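Local structure of glucose-6-phosphate 1-dehydrogenase (Mycobacterium avium, 4LGV) at residues A[52-56]-A[90-96]; A[217-222]-A[328-333]; A[198-202]-A[428-432]; A[375-381]-A[480-484]. The protein probably catalyses the oxidation of glucose 6-phosphate to 6-phosphogluconolactone with reduction of NADP+, the entry step of the oxidative pentose phosphate pathway. All coordinates share one frame; numbering follows the deposited sequence.

How the contacts relate
Contact 1 lies in the nucleotide-binding half of the chain and contact 2 in the large beta-sheet domain, on opposite sides of the chain's centre, their centres 49 Å apart. Contact 3 sits between them, 27 Å from contact 1 and 24 Å from contact 2 centre to centre. Its segment 198-202 directly follows the D-H-F-L-G-K motif of the family, which in relatives contributes to the glucose 6-phosphate site. Contact 4 packs directly against two of the others: L376 CD1 lies 4.1 Å from W217 CH2 of contact 2, and I378 CG2 lies 3.9 Å from P199 CD of contact 3. Contacts 2 and 3 both touch the fourth subunit of the tetramer.

Contact 1 of 4, residues A[52-56]-A[90-96]; sequences YRLER and ETFDDAV
Y52 reaches from the last turns of helix 41-56 to the bend at 90-93. A chi1 of 174°, CG anti to the backbone N, swings the ring from CB off the helix and in between E90 and V96. CD2 and CE2 run past E90 CG (3.8 Å from CD2) and T91 O, and CE1 meets V96 CG1 at 3.4 Å, each obliquely to the ring. Slid well to one side is the nearly parallel ring of F92. At the tip Y52 OH accepts from D93 N at 2.7 Å (147° at the hydrogen) and shares a water with R56 NH1 and T91 O. Helix 41-56 follows the first strand of the Rossmann-type parallel sheet, and helix 94-103, which D93 caps through weak bonds from OD1 to A95 N and V96 N, leads into edge strand 104-108. Beside the ring, E90 joins two arginines in a salt-bridge network. E90 OE1 receives R53 NH1 at 3.0 Å on its syn side and also pairs with R49, while R53 NE turns to E417 of helix 413-424. R56 grips E90 OE2 end-on with both terminal nitrogens, NH1 at 2.7 Å and NH2 at 3.0 Å, from one face of the carboxylate.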
# COMPACT_ATOMS: atom_id res chain seq x y z
N TYR A 52 43.53 19.97 20.57
CA TYR A 52 43.78 21.40 20.31
C TYR A 52 42.51 22.07 19.81
O TYR A 52 42.15 23.19 20.28
CB TYR A 52 44.94 21.57 19.31
CG TYR A 52 45.17 22.98 18.87
CD1 TYR A 52 45.96 23.84 19.63
CD2 TYR A 52 44.57 23.48 17.71
CE1 TYR A 52 46.09 25.18 19.27
CE2 TYR A 52 44.73 24.81 17.33
CZ TYR A 52 45.49 25.63 18.10
OH TYR A 52 45.65 26.94 17.72
N ARG A 53 41.83 21.43 18.86
CA ARG A 53 40.61 22.05 18.27
C ARG A 53 39.47 22.13 19.28
O ARG A 53 38.73 23.10 19.33
CB ARG A 53 40.15 21.29 17.02
CG ARG A 53 41.12 21.43 15.84
CD ARG A 53 40.84 20.40 14.75
NE ARG A 53 39.50 20.47 14.16
CZ ARG A 53 39.17 21.20 13.09
NH1 ARG A 53 40.06 21.90 12.43
NH2 ARG A 53 37.92 21.17 12.67
N LEU A 54 39.37 21.12 20.13
CA LEU A 54 38.34 21.14 21.17
C LEU A 54 38.66 22.26 22.15
O LEU A 54 37.76 22.98 22.58
CB LEU A 54 38.24 19.80 21.86
CG LEU A 54 37.65 18.63 21.05
CD1 LEU A 54 37.97 17.29 21.71
CD2 LEU A 54 36.15 18.75 20.91
N GLU A 55 39.95 22.45 22.45
CA GLU A 55 40.37 23.57 23.30
C GLU A 55 40.05 24.91 22.69
O GLU A 55 39.53 25.79 23.36
CB GLU A 55 41.87 23.50 23.57
CG GLU A 55 42.38 24.54 24.54
CD GLU A 55 41.89 24.26 25.93
OE1 GLU A 55 42.35 23.28 26.53
OE2 GLU A 55 41.03 25.00 26.40
N ARG A 56 40.36 25.07 21.42
CA ARG A 56 39.97 26.29 20.73
C ARG A 56 38.47 26.60 20.82
O ARG A 56 38.09 27.73 20.96
CB ARG A 56 40.39 26.27 19.25
CG ARG A 56 40.05 27.58 18.52
CD ARG A 56 40.72 27.63 17.16
NE ARG A 56 40.19 26.57 16.28
CZ ARG A 56 40.88 25.90 15.34
NH1 ARG A 56 42.15 26.18 15.09
NH2 ARG A 56 40.25 24.97 14.62
N GLU A 90 47.00 22.73 10.73
CA GLU A 90 46.11 23.48 11.62
C GLU A 90 46.68 24.88 11.97
O GLU A 90 47.89 25.02 12.25
CB GLU A 90 45.91 22.66 12.92
CG GLU A 90 44.88 23.20 13.89
CD GLU A 90 43.49 23.15 13.30
OE1 GLU A 90 43.07 22.09 12.80
OE2 GLU A 90 42.84 24.20 13.33
N THR A 91 45.83 25.90 11.91
CA THR A 91 46.21 27.24 12.36
C THR A 91 46.59 27.17 13.85
O THR A 91 45.80 26.74 14.68
CB THR A 91 45.05 28.23 12.18
OG1 THR A 91 44.75 28.39 10.78
CG2 THR A 91 45.42 29.62 12.74
N PHE A 92 47.80 27.60 14.17
CA PHE A 92 48.37 27.47 15.52
C PHE A 92 48.29 28.79 16.29
O PHE A 92 48.79 29.83 15.84
CB PHE A 92 49.84 27.01 15.46
CG PHE A 92 50.38 26.60 16.80
CD1 PHE A 92 50.22 25.31 17.26
CD2 PHE A 92 51.03 27.50 17.62
CE1 PHE A 92 50.70 24.93 18.48
CE2 PHE A 92 51.53 27.13 18.86
CZ PHE A 92 51.36 25.84 19.29
N ASP A 93 47.60 28.74 17.42
CA ASP A 93 47.46 29.88 18.34
C ASP A 93 48.06 29.45 19.68
O ASP A 93 47.61 28.49 20.29
CB ASP A 93 45.98 30.23 18.44
CG ASP A 93 45.66 31.28 19.46
OD1 ASP A 93 46.45 31.53 20.40
OD2 ASP A 93 44.59 31.95 19.30
N ASP A 94 49.11 30.14 20.07
CA ASP A 94 49.91 29.80 21.21
C ASP A 94 49.15 29.91 22.52
O ASP A 94 49.42 29.13 23.45
CB ASP A 94 51.19 30.63 21.21
CG ASP A 94 52.33 30.01 22.08
OD1 ASP A 94 52.45 28.76 22.27
OD2 ASP A 94 53.14 30.81 22.59
N ALA A 95 48.22 30.86 22.64
CA ALA A 95 47.37 30.95 23.83
C ALA A 95 46.48 29.73 23.98
O ALA A 95 46.28 29.25 25.10
CB ALA A 95 46.49 32.22 23.81
N VAL A 96 45.94 29.24 22.87
CA VAL A 96 45.11 28.04 22.87
C VAL A 96 45.95 26.88 23.28
O VAL A 96 45.50 26.04 24.08
CB VAL A 96 44.48 27.78 21.48
CG1 VAL A 96 43.74 26.46 21.43
CG2 VAL A 96 43.51 28.92 21.10
O HOH W 1 43.82 27.92 15.84

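Contact 2 of 4, residues A[217-222]-A[328-333]; sequences WDRDSI and WRWAGV
R219 and R329 tie the two loops together, each side chain reaching for a backbone carbonyl of the opposite loop. R219 N donates to R329 O at 2.8 Å. The side chain of R219, its CG set between the backbone N and the carbonyl carbon (chi1 64°), then bends at chi3 so that NE meets A331 O at 2.8 Å in a nearly straight bond, 171° at the hydrogen and in the guanidinium plane; NH2 adds a weak second bond to that oxygen. In return R329 NH1 donates to W217 O at 2.8 Å, coming from above the carbonyl plane, while R329 NE is paired with E266. An Asx turn, D218 OD1 accepting from D220 N, shapes the first loop, and a type II turn from W330 to V333 shapes the second.

The apolar part centres on the W330 indole. Its edge meets W217, with CZ2 3.7 Å from W217 CD1, and I222, with CZ3 4.1 Å from I222 CB, while D218 CA and R329 CG lie over one face, toward its rim. V333 CG2 rests 3.9 Å from R219 CB.

Both indole nitrogens bond to carbonyls at the end of helix 246-264, W217 NE1 to V263 O and W330 NE1 to A264 O. The loops lead into strands 222-230 and 335-340, beside M352 of strand 347-354, with F360 of the second subunit meeting the ring of W328.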
# COMPACT_ATOMS: atom_id res chain seq x y z
N TRP A 217 9.87 3.71 1.10
CA TRP A 217 11.07 3.10 1.66
C TRP A 217 10.92 1.62 2.02
O TRP A 217 11.17 1.19 3.15
CB TRP A 217 11.48 3.91 2.90
CG TRP A 217 12.93 4.06 3.06
CD1 TRP A 217 13.77 3.20 3.70
CD2 TRP A 217 13.72 5.17 2.66
NE1 TRP A 217 15.06 3.69 3.65
CE2 TRP A 217 15.05 4.90 3.02
CE3 TRP A 217 13.44 6.37 2.01
CZ2 TRP A 217 16.08 5.81 2.81
CZ3 TRP A 217 14.47 7.26 1.76
CH2 TRP A 217 15.76 6.99 2.17
N ASP A 218 10.47 0.85 1.06
CA ASP A 218 10.30 -0.61 1.18
C ASP A 218 10.29 -1.30 -0.21
O ASP A 218 10.39 -0.64 -1.25
CB ASP A 218 9.08 -0.94 1.98
CG ASP A 218 7.80 -0.47 1.33
OD1 ASP A 218 7.71 -0.47 0.08
OD2 ASP A 218 6.85 -0.13 2.05
N ARG A 219 10.27 -2.64 -0.21
CA ARG A 219 10.38 -3.43 -1.43
C ARG A 219 9.26 -3.22 -2.43
O ARG A 219 9.35 -3.68 -3.56
CB ARG A 219 10.40 -4.92 -1.07
CG ARG A 219 9.11 -5.39 -0.42
CD ARG A 219 9.29 -6.69 0.33
NE ARG A 219 9.58 -7.79 -0.59
CZ ARG A 219 8.66 -8.47 -1.29
NH1 ARG A 219 7.39 -8.16 -1.25
NH2 ARG A 219 9.06 -9.48 -2.03
N ASP A 220 8.18 -2.56 -2.02
CA ASP A 220 7.07 -2.34 -2.93
C ASP A 220 7.44 -1.21 -3.88
O ASP A 220 6.89 -1.13 -5.00
CB ASP A 220 5.75 -2.01 -2.21
CG ASP A 220 5.19 -3.19 -1.41
OD1 ASP A 220 5.56 -4.35 -1.67
OD2 ASP A 220 4.33 -2.97 -0.54
N SER A 221 8.37 -0.34 -3.46
CA SER A 221 8.81 0.72 -4.34
C SER A 221 10.23 0.52 -4.83
O SER A 221 10.57 0.95 -5.91
CB SER A 221 8.61 2.11 -3.69
OG SER A 221 7.23 2.46 -3.53
N ILE A 222 11.08 -0.06 -3.98
CA ILE A 222 12.53 -0.10 -4.23
C ILE A 222 12.87 -1.45 -4.83
O ILE A 222 12.49 -2.48 -4.27
CB ILE A 222 13.35 0.04 -2.95
CG1 ILE A 222 13.11 1.37 -2.23
CG2 ILE A 222 14.81 -0.15 -3.20
CD1 ILE A 222 13.27 2.58 -3.09
N TRP A 328 10.39 -8.47 5.95
CA TRP A 328 9.19 -7.95 5.30
C TRP A 328 9.44 -6.69 4.48
O TRP A 328 8.75 -6.44 3.51
CB TRP A 328 8.09 -7.67 6.30
CG TRP A 328 7.42 -8.88 6.85
CD1 TRP A 328 7.74 -10.17 6.62
CD2 TRP A 328 6.31 -8.91 7.79
NE1 TRP A 328 6.91 -11.00 7.33
CE2 TRP A 328 6.02 -10.25 8.04
CE3 TRP A 328 5.54 -7.93 8.40
CZ2 TRP A 328 4.98 -10.64 8.91
CZ3 TRP A 328 4.52 -8.31 9.27
CH2 TRP A 328 4.25 -9.64 9.52
N ARG A 329 10.42 -5.87 4.89
CA ARG A 329 10.64 -4.57 4.24
C ARG A 329 11.50 -4.72 2.99
O ARG A 329 11.26 -4.03 2.00
CB ARG A 329 11.29 -3.61 5.17
CG ARG A 329 11.41 -2.19 4.61
CD ARG A 329 11.98 -1.20 5.63
NE ARG A 329 11.01 -1.00 6.68
CZ ARG A 329 10.01 -0.14 6.62
NH1 ARG A 329 9.81 0.62 5.53
NH2 ARG A 329 9.17 -0.05 7.62
N TRP A 330 12.45 -5.66 3.00
CA TRP A 330 13.47 -5.71 1.97
C TRP A 330 13.64 -7.06 1.19
O TRP A 330 14.47 -7.13 0.30
CB TRP A 330 14.83 -5.31 2.56
CG TRP A 330 14.83 -3.94 3.19
CD1 TRP A 330 14.96 -3.64 4.51
CD2 TRP A 330 14.74 -2.67 2.51
NE1 TRP A 330 14.94 -2.29 4.70
CE2 TRP A 330 14.83 -1.67 3.48
CE3 TRP A 330 14.58 -2.30 1.16
CZ2 TRP A 330 14.72 -0.34 3.17
CZ3 TRP A 330 14.49 -0.96 0.84
CH2 TRP A 330 14.57 0.01 1.85
N ALA A 331 12.85 -8.06 1.49
CA ALA A 331 13.07 -9.39 0.85
C ALA A 331 13.07 -9.24 -0.66
O ALA A 331 12.20 -8.54 -1.22
CB ALA A 331 12.03 -10.40 1.27
N GLY A 332 14.02 -9.90 -1.32
CA GLY A 332 14.10 -9.91 -2.78
C GLY A 332 14.80 -8.68 -3.40
O GLY A 332 14.94 -8.61 -4.64
N VAL A 333 15.21 -7.71 -2.57
CA VAL A 333 15.86 -6.52 -3.08
C VAL A 333 17.36 -6.79 -3.04
O VAL A 333 17.92 -6.83 -1.97
CB VAL A 333 15.51 -5.29 -2.22
CG1 VAL A 333 16.35 -4.09 -2.61
CG2 VAL A 333 14.04 -4.96 -2.34

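Contact 3 of 4, residues A[198-202]-A[428-432]; sequences QPVEE and RQLFA
E201 and Q429 lie across each other at about a right angle, the carboxylate of one and the amide of the other turned 69° apart. Both chains are extended beyond CG. Q429 OE1 comes within 3.4 Å of E201 OE2, a meeting of two acceptors, and within 3.6 Å of E201 CG, so the amide oxygen packs against that methylene while lying close to the carboxylate. Deeper in, V200 and L430 run past each other in opposite directions, with V200 CG2 touching L430 CD2 at 3.6 Å. The same methyl of L430 stands 4.0 Å from Q198 O, which is itself bonded by R418 of helix 413-424. A type I turn from R428 to F431, in the loop between helices 413-424 and 434-449, presents Q429 and L430 to the start of helix 200-209, just after the inverse gamma turn centred on P199; the contact joins these two parts of the fold. E201 OE1 makes a weak hydrogen bond to Q391 of the fourth subunit. The attraction between the two segments therefore rests on van der Waals contact, of V200 with L430 and of the Q429 side chain with V200 and E201; the close pair of oxygens would itself be mildly unfavourable.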
# COMPACT_ATOMS: atom_id res chain seq x y z
N GLN A 198 29.25 9.38 9.91
CA GLN A 198 27.89 8.99 9.63
C GLN A 198 26.90 10.01 10.18
O GLN A 198 26.93 10.34 11.37
CB GLN A 198 27.61 7.62 10.22
CG GLN A 198 28.20 6.54 9.33
CD GLN A 198 27.80 5.14 9.74
OE1 GLN A 198 26.72 4.92 10.24
NE2 GLN A 198 28.68 4.16 9.46
N PRO A 199 25.99 10.48 9.32
CA PRO A 199 24.97 11.40 9.73
C PRO A 199 23.79 10.65 10.31
O PRO A 199 22.70 10.61 9.69
CB PRO A 199 24.61 12.11 8.41
CG PRO A 199 24.82 11.10 7.36
CD PRO A 199 25.93 10.21 7.87
N VAL A 200 24.00 10.07 11.49
CA VAL A 200 23.06 9.16 12.14
C VAL A 200 21.71 9.83 12.43
O VAL A 200 20.65 9.30 12.06
CB VAL A 200 23.67 8.55 13.42
CG1 VAL A 200 22.66 7.69 14.18
CG2 VAL A 200 24.86 7.67 13.08
N GLU A 201 21.72 10.99 13.06
CA GLU A 201 20.47 11.66 13.41
C GLU A 201 19.78 12.19 12.20
O GLU A 201 18.55 12.10 12.09
CB GLU A 201 20.68 12.81 14.39
CG GLU A 201 20.91 12.35 15.82
CD GLU A 201 21.25 13.52 16.77
OE1 GLU A 201 20.94 14.71 16.44
OE2 GLU A 201 21.82 13.23 17.84
N GLU A 202 20.57 12.71 11.25
CA GLU A 202 20.01 13.42 10.10
C GLU A 202 19.42 12.49 9.09
O GLU A 202 18.44 12.77 8.46
CB GLU A 202 21.08 14.30 9.46
CG GLU A 202 21.69 15.33 10.43
CD GLU A 202 22.95 14.85 11.17
OE1 GLU A 202 23.23 13.64 11.22
OE2 GLU A 202 23.71 15.70 11.67
N ARG A 428 26.67 7.24 22.84
CA ARG A 428 27.08 5.99 22.20
C ARG A 428 26.50 5.71 20.80
O ARG A 428 26.64 4.61 20.30
CB ARG A 428 26.72 4.82 23.11
CG ARG A 428 27.45 4.84 24.47
CD ARG A 428 26.63 4.03 25.51
NE ARG A 428 26.64 2.62 25.15
CZ ARG A 428 25.65 1.74 25.36
NH1 ARG A 428 24.51 2.12 25.94
NH2 ARG A 428 25.83 0.47 24.98
N GLN A 429 25.87 6.69 20.20
CA GLN A 429 25.22 6.49 18.90
C GLN A 429 26.18 6.11 17.77
O GLN A 429 25.82 5.40 16.85
CB GLN A 429 24.35 7.71 18.53
CG GLN A 429 24.93 8.78 17.66
CD GLN A 429 24.03 10.03 17.55
OE1 GLN A 429 22.81 9.95 17.65
NE2 GLN A 429 24.65 11.20 17.33
N LEU A 430 27.40 6.60 17.87
CA LEU A 430 28.41 6.39 16.85
C LEU A 430 29.38 5.25 17.16
O LEU A 430 30.36 5.10 16.49
CB LEU A 430 29.21 7.67 16.66
CG LEU A 430 28.40 8.93 16.33
CD1 LEU A 430 29.30 10.14 16.41
CD2 LEU A 430 27.78 8.80 14.93
N PHE A 431 29.04 4.44 18.15
CA PHE A 431 29.88 3.34 18.58
C PHE A 431 29.09 2.04 18.51
O PHE A 431 28.13 1.84 19.22
CB PHE A 431 30.38 3.61 19.98
CG PHE A 431 31.21 4.87 20.11
CD1 PHE A 431 32.54 4.87 19.75
CD2 PHE A 431 30.65 6.05 20.56
CE1 PHE A 431 33.29 6.02 19.84
CE2 PHE A 431 31.41 7.21 20.66
CZ PHE A 431 32.72 7.19 20.32
N ALA A 432 29.54 1.14 17.65
CA ALA A 432 28.86 -0.10 17.43
C ALA A 432 28.80 -0.93 18.71
O ALA A 432 29.74 -0.99 19.51
CB ALA A 432 29.57 -0.87 16.30

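Contact 4 of 4, residues A[375-381]-A[480-484]; sequences VLRIDPD and PWLPQ
An arginine held between a tryptophan and a proline fastens the C-terminal tail to the end of strand 373-379, where I378 and D379 form a classic beta bulge opposite T348. R377 projects toward the tail and makes a cation-pi contact with W481: its CZ stands 4.0 Å from the centroid of the six-membered ring, only 3° off the ring normal. The guanidinium does not lie flat on the indole; the planes are 49° apart, and NH1 dips closest, 3.2 Å from W481 CD2. That same nitrogen donates to W481 O at 3.1 Å (161° at the hydrogen), within the guanidinium plane but well above the carbonyl plane. P483 covers the other guanidinium face.

Beyond the bend at chi3, R377 also reaches back to its own segment. NE and NH2 both grip D381 O, each at 2.9 Å, so the guanidinium is bonded on two edges and its rotation is largely fixed. The carboxylate of D381 adds only a long, out-of-plane charge contact. The peptide before P380 is cis, and P380 CG lies 4.0 Å from P483 CG. At the other end V375 CG1 lies 4.1 Å from W481 CE3.

Strand 373-379 runs between strands 347-354 and 383-392, which supply E349, bonded to W481 N, and R385, a second cation for the indole. L376, pointing away from the tail, packs on L203 and L206 of helix 200-209.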
# COMPACT_ATOMS: atom_id res chain seq x y z
N VAL A 375 19.00 9.02 -4.11
CA VAL A 375 20.44 8.96 -3.86
C VAL A 375 20.80 9.69 -2.58
O VAL A 375 20.50 10.85 -2.43
CB VAL A 375 21.21 9.56 -5.02
CG1 VAL A 375 22.68 9.29 -4.86
CG2 VAL A 375 20.75 8.99 -6.35
N LEU A 376 21.47 9.00 -1.68
CA LEU A 376 21.97 9.57 -0.46
C LEU A 376 23.50 9.66 -0.51
O LEU A 376 24.15 8.62 -0.50
CB LEU A 376 21.55 8.69 0.73
CG LEU A 376 20.05 8.38 0.86
CD1 LEU A 376 19.80 7.40 1.96
CD2 LEU A 376 19.25 9.63 1.12
N ARG A 377 24.06 10.86 -0.58
CA ARG A 377 25.48 11.03 -0.41
C ARG A 377 25.77 11.12 1.10
O ARG A 377 25.27 12.01 1.77
CB ARG A 377 26.00 12.29 -1.14
CG ARG A 377 27.52 12.37 -1.10
CD ARG A 377 28.15 13.44 -2.00
NE ARG A 377 27.60 14.74 -1.71
CZ ARG A 377 26.89 15.47 -2.56
NH1 ARG A 377 26.70 15.05 -3.81
NH2 ARG A 377 26.39 16.62 -2.16
N ILE A 378 26.50 10.15 1.60
CA ILE A 378 26.81 10.02 3.03
C ILE A 378 28.01 10.90 3.33
O ILE A 378 28.08 11.49 4.39
CB ILE A 378 27.19 8.55 3.37
CG1 ILE A 378 26.05 7.59 3.01
CG2 ILE A 378 27.55 8.38 4.84
CD1 ILE A 378 24.71 7.99 3.55
N ASP A 379 28.95 10.98 2.38
CA ASP A 379 30.21 11.69 2.57
C ASP A 379 30.87 11.88 1.20
O ASP A 379 30.70 11.04 0.30
CB ASP A 379 31.15 10.86 3.47
CG ASP A 379 32.45 11.56 3.79
OD1 ASP A 379 32.42 12.61 4.49
OD2 ASP A 379 33.52 11.08 3.33
N PRO A 380 31.53 13.02 0.99
CA PRO A 380 31.47 14.20 1.80
C PRO A 380 30.23 14.96 1.50
O PRO A 380 29.48 14.59 0.60
CB PRO A 380 32.71 15.03 1.35
CG PRO A 380 32.96 14.63 -0.09
CD PRO A 380 32.37 13.22 -0.23
N ASP A 381 30.03 16.05 2.24
CA ASP A 381 29.00 17.03 1.91
C ASP A 381 27.66 16.34 1.73
O ASP A 381 27.08 16.31 0.64
CB ASP A 381 29.41 17.81 0.66
CG ASP A 381 28.50 18.95 0.37
OD1 ASP A 381 27.65 19.30 1.23
OD2 ASP A 381 28.62 19.52 -0.74
N PRO A 480 28.52 8.19 -9.62
CA PRO A 480 28.07 8.70 -8.36
C PRO A 480 27.77 10.17 -8.40
O PRO A 480 28.38 10.90 -9.17
CB PRO A 480 29.25 8.46 -7.41
CG PRO A 480 30.02 7.39 -8.05
CD PRO A 480 29.90 7.69 -9.52
N TRP A 481 26.85 10.58 -7.54
CA TRP A 481 26.54 11.97 -7.37
C TRP A 481 27.62 12.70 -6.57
O TRP A 481 27.69 12.56 -5.36
CB TRP A 481 25.19 12.09 -6.69
CG TRP A 481 24.80 13.48 -6.41
CD1 TRP A 481 25.00 14.57 -7.18
CD2 TRP A 481 24.07 13.91 -5.28
NE1 TRP A 481 24.47 15.66 -6.61
CE2 TRP A 481 23.88 15.30 -5.42
CE3 TRP A 481 23.57 13.27 -4.13
CZ2 TRP A 481 23.20 16.07 -4.45
CZ3 TRP A 481 22.89 14.04 -3.18
CH2 TRP A 481 22.73 15.43 -3.34
N LEU A 482 28.40 13.54 -7.26
CA LEU A 482 29.47 14.31 -6.62
C LEU A 482 29.03 15.69 -6.15
O LEU A 482 28.18 16.33 -6.77
CB LEU A 482 30.65 14.46 -7.57
CG LEU A 482 31.11 13.15 -8.23
CD1 LEU A 482 32.16 13.40 -9.30
CD2 LEU A 482 31.62 12.17 -7.19
N PRO A 483 29.70 16.19 -5.08
CA PRO A 483 29.51 17.59 -4.68
C PRO A 483 29.89 18.54 -5.78
O PRO A 483 30.76 18.22 -6.58
CB PRO A 483 30.47 17.77 -3.50
CG PRO A 483 30.99 16.41 -3.14
CD PRO A 483 30.71 15.48 -4.27
N GLN A 484 29.21 19.70 -5.82
CA GLN A 484 29.44 20.80 -6.79
C GLN A 484 30.60 21.71 -6.41
O GLN A 484 31.71 21.22 -6.14
CB GLN A 484 28.14 21.63 -6.96